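Local coordinates for beta-gamma-crystallin (Geodia cydonium, PDB 4IAU), which is of unknown function but belongs to the beta/gamma-crystallin family and binds calcium, at residues Arg77-Phe82 / Thr87-Val92. Residues are numbered along the deposited sequence; the frame is centred on the assembly and turned at random.
With CA (calcium ion), chain B.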
ATOM      1  N   ARG A  77      -6.519   2.887  -3.323  1.00  4.66           N
ATOM      2  CA  ARG A  77      -5.436   3.766  -3.746  1.00  4.87           C
ATOM      3  C   ARG A  77      -4.400   2.993  -4.529  1.00  4.58           C
ATOM      4  O   ARG A  77      -4.210   1.787  -4.318  1.00  5.02           O
ATOM      5  CB  ARG A  77      -4.770   4.473  -2.541  1.00  5.33           C
ATOM      6  CG  ARG A  77      -4.242   3.485  -1.490  1.00  5.51           C
ATOM      7  CD  ARG A  77      -3.594   4.257  -0.343  1.00  5.37           C
ATOM      8  NE  ARG A  77      -3.346   3.381   0.784  1.00  5.40           N
ATOM      9  CZ  ARG A  77      -2.984   3.821   1.995  1.00  5.25           C
ATOM     10  NH1 ARG A  77      -2.756   5.124   2.185  1.00  5.55           N
ATOM     11  NH2 ARG A  77      -2.846   2.989   3.000  1.00  5.48           N
ATOM     12  N   PRO A  78      -3.666   3.670  -5.405  1.00  4.72           N
ATOM     13  CA  PRO A  78      -2.572   3.041  -6.119  1.00  5.08           C
ATOM     14  C   PRO A  78      -1.345   2.945  -5.220  1.00  5.34           C
ATOM     15  O   PRO A  78      -1.159   3.675  -4.259  1.00  6.09           O
ATOM     16  CB  PRO A  78      -2.340   3.998  -7.301  1.00  6.09           C
ATOM     17  CG  PRO A  78      -2.693   5.370  -6.723  1.00  6.30           C
ATOM     18  CD  PRO A  78      -3.842   5.103  -5.811  1.00  5.67           C
ATOM     19  N   VAL A  79      -0.454   2.023  -5.606  1.00  5.72           N
ATOM     20  CA  VAL A  79       0.837   1.905  -4.988  1.00  5.93           C
ATOM     21  C   VAL A  79       1.802   2.685  -5.881  1.00  5.79           C
ATOM     22  O   VAL A  79       2.251   2.219  -6.928  1.00  6.98           O
ATOM     23  CB  VAL A  79       1.272   0.449  -4.815  1.00  6.77           C
ATOM     24  CG1 VAL A  79       2.626   0.364  -4.113  1.00  8.21           C
ATOM     25  CG2 VAL A  79       0.208  -0.355  -4.031  1.00  7.41           C
ATOM     26  N   LYS A  80       2.110   3.926  -5.516  1.00  6.22           N
ATOM     27  CA  LYS A  80       2.726   4.839  -6.462  1.00  7.28           C
ATOM     28  C   LYS A  80       4.224   4.579  -6.652  1.00  7.39           C
ATOM     29  O   LYS A  80       4.828   5.117  -7.587  1.00  9.65           O
ATOM     30  CB  LYS A  80       2.498   6.321  -6.069  0.77  7.41           C
ATOM     31  CG  LYS A  80       1.011   6.669  -6.059  0.77  9.13           C
ATOM     32  CD  LYS A  80       0.802   8.187  -6.033  0.77 10.23           C
ATOM     33  CE  LYS A  80       1.340   8.818  -4.771  0.77 10.73           C
ATOM     34  NZ  LYS A  80       0.937   8.191  -3.487  0.77  9.89           N
ATOM     35  N   THR A  81       4.807   3.707  -5.851  1.00  7.07           N
ATOM     36  CA  THR A  81       6.181   3.269  -6.062  1.00  6.94           C
ATOM     37  C   THR A  81       6.273   1.978  -6.828  1.00  7.01           C
ATOM     38  O   THR A  81       7.402   1.444  -6.923  1.00  8.03           O
ATOM     39  CB  THR A  81       6.951   3.216  -4.722  1.00  7.40           C
ATOM     40  OG1 THR A  81       6.380   2.196  -3.988  1.00  8.84           O
ATOM     41  CG2 THR A  81       7.017   4.574  -4.056  1.00  8.40           C
ATOM     42  N   PHE A  82       5.193   1.500  -7.408  1.00  7.69           N
ATOM     43  CA  PHE A  82       5.273   0.385  -8.354  1.00  8.11           C
ATOM     44  C   PHE A  82       6.338   0.743  -9.396  1.00  8.92           C
ATOM     45  O   PHE A  82       6.269   1.839  -9.998  1.00 10.43           O
ATOM     46  CB  PHE A  82       3.906   0.231  -8.955  1.00  9.75           C
ATOM     47  CG  PHE A  82       3.836  -0.798 -10.071  1.00 12.27           C
ATOM     48  CD1 PHE A  82       4.192  -2.098  -9.877  1.00 16.40           C
ATOM     49  CD2 PHE A  82       3.434  -0.455 -11.321  1.00 13.69           C
ATOM     50  CE1 PHE A  82       4.132  -3.054 -10.894  1.00 19.44           C
ATOM     51  CE2 PHE A  82       3.292  -1.371 -12.369  1.00 16.86           C
ATOM     52  CZ  PHE A  82       3.609  -2.681 -12.104  1.00 17.65           C
ATOM     53  N   THR A  87       6.848   1.568  -0.687  1.00  5.99           N
ATOM     54  CA  THR A  87       5.870   2.366   0.066  1.00  5.82           C
ATOM     55  C   THR A  87       5.696   1.718   1.443  1.00  5.63           C
ATOM     56  O   THR A  87       5.597   0.506   1.543  1.00  6.13           O
ATOM     57  CB  THR A  87       4.518   2.485  -0.658  1.00  6.13           C
ATOM     58  OG1 THR A  87       4.702   3.156  -1.877  1.00  7.58           O
ATOM     59  CG2 THR A  87       3.496   3.284   0.113  1.00  6.85           C
ATOM     60  N   LEU A  88       5.697   2.584   2.469  1.00  5.49           N
ATOM     61  CA  LEU A  88       5.517   2.217   3.857  1.00  5.33           C
ATOM     62  C   LEU A  88       4.107   2.614   4.325  1.00  5.10           C
ATOM     63  O   LEU A  88       3.591   3.636   3.858  1.00  6.10           O
ATOM     64  CB  LEU A  88       6.548   2.907   4.730  1.00  5.85           C
ATOM     65  CG  LEU A  88       7.995   2.714   4.273  1.00  6.95           C
ATOM     66  CD1 LEU A  88       8.911   3.469   5.245  1.00  7.71           C
ATOM     67  CD2 LEU A  88       8.360   1.259   4.204  1.00  8.74           C
ATOM     68  N   TYR A  89       3.566   1.862   5.254  1.00  5.33           N
ATOM     69  CA  TYR A  89       2.198   2.083   5.732  1.00  5.39           C
ATOM     70  C   TYR A  89       2.156   2.050   7.247  1.00  5.44           C
ATOM     71  O   TYR A  89       2.872   1.270   7.911  1.00  5.73           O
ATOM     72  CB  TYR A  89       1.276   1.006   5.169  1.00  5.26           C
ATOM     73  CG  TYR A  89       1.223   0.989   3.681  1.00  5.61           C
ATOM     74  CD1 TYR A  89       0.304   1.750   2.981  1.00  6.10           C
ATOM     75  CD2 TYR A  89       2.092   0.190   2.922  1.00  6.18           C
ATOM     76  CE1 TYR A  89       0.242   1.731   1.582  1.00  5.80           C
ATOM     77  CE2 TYR A  89       2.049   0.174   1.550  1.00  6.25           C
ATOM     78  CZ  TYR A  89       1.118   0.955   0.875  1.00  5.72           C
ATOM     79  OH  TYR A  89       1.120   0.896  -0.503  1.00  6.71           O
ATOM     80  N   LYS A  90       1.308   2.910   7.801  1.00  5.63           N
ATOM     81  CA  LYS A  90       1.185   3.030   9.262  1.00  6.09           C
ATOM     82  C   LYS A  90       0.597   1.773   9.883  1.00  5.88           C
ATOM     83  O   LYS A  90       0.979   1.387  10.979  1.00  7.83           O
ATOM     84  CB  LYS A  90       0.303   4.226   9.597  1.00  6.94           C
ATOM     85  CG  LYS A  90       0.152   4.466  11.087  1.00  8.07           C
ATOM     86  CD  LYS A  90      -0.713   5.658  11.410  1.00  9.57           C
ATOM     87  CE  LYS A  90      -0.787   5.913  12.885  1.00 11.35           C
ATOM     88  NZ  LYS A  90      -1.724   7.052  13.173  1.00 14.60           N
ATOM     89  N   HIS A  91      -0.349   1.106   9.226  1.00  5.95           N
ATOM     90  CA  HIS A  91      -1.016  -0.063   9.796  1.00  6.02           C
ATOM     91  C   HIS A  91      -0.560  -1.337   9.081  1.00  5.92           C
ATOM     92  O   HIS A  91      -0.035  -1.284   7.963  1.00  6.34           O
ATOM     93  CB  HIS A  91      -2.506   0.063   9.725  1.00  6.28           C
ATOM     94  CG  HIS A  91      -3.061   1.241  10.397  1.00  6.48           C
ATOM     95  ND1 HIS A  91      -2.605   1.678  11.612  1.00  6.63           N
ATOM     96  CD2 HIS A  91      -4.003   2.093   9.993  1.00  9.21           C
ATOM     97  CE1 HIS A  91      -3.282   2.766  11.943  1.00 10.43           C
ATOM     98  NE2 HIS A  91      -4.149   3.050  10.993  1.00  6.87           N
ATOM     99  N   VAL A  92      -0.775  -2.445   9.765  1.00  6.21           N
ATOM    100  CA  VAL A  92      -0.631  -3.739   9.106  1.00  6.07           C
ATOM    101  C   VAL A  92      -1.550  -3.764   7.879  1.00  5.83           C
ATOM    102  O   VAL A  92      -2.502  -2.998   7.736  1.00  6.14           O
ATOM    103  CB  VAL A  92      -0.938  -4.905  10.033  1.00  7.06           C
ATOM    104  CG1 VAL A  92       0.055  -4.987  11.193  1.00  8.66           C
ATOM    105  CG2 VAL A  92      -2.394  -4.886  10.550  1.00  7.38           C
TER
HETATM  106 CA    CA B 800       1.715   1.242  13.139  1.00 10.30          CA
HETATM  107  O   HOH W   1      -0.672   2.688  -1.551  1.00  7.79           O
HETATM  108  O   HOH W   2       1.052   3.165  14.313  1.00 12.91           O
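Arg77 comes to the edge of the Tyr89 ring, NH2 3.4 Å from Tyr89 CD1, and a single water in the ring plane ties the same tyrosine to the strand facing it: the water takes the phenol proton, 2.7 Å from Tyr89 OH, and donates to Pro78 O, 2.9 Å away. Arg77 and Tyr89 run past each other in opposite directions, with Tyr89 CE1 over one guanidinium face and the planes 57° apart. With chi1 at 56°, CG of Arg77 sits between backbone N and carbonyl carbon, and the extended chain beyond carries the guanidinium alongside the ring. The guanidinium's hydrogen bonds lie elsewhere: NH2 to the carbonyls of Phe94 and Gly96, NE to Tyr42 OH. Both methyls of Val79 sit beyond the phenol oxygen, CG1 and CG2 each 3.9 Å from Tyr89 OH. A phenylalanine in place of Tyr89 would lack the hydroxyl, so the water would probably lose its phenol donor and Pro78 O its link to the ring. Thr81 OG1 and Thr87 OG1 meet at 2.9 Å, and Thr87 OG1 also bonds Asp100. The type I turn from Val79 to Phe82 probably belongs to the interdomain link; Arg77 against Glu98 and Tyr89 against Ile40 are consistent with an interdomain interface. Lys90 O binds calcium with Gly112, Ser114 and Asp154. Strand 75-78 pairs with 38-42, while strand 86-89 runs between 98-101 and 115-118.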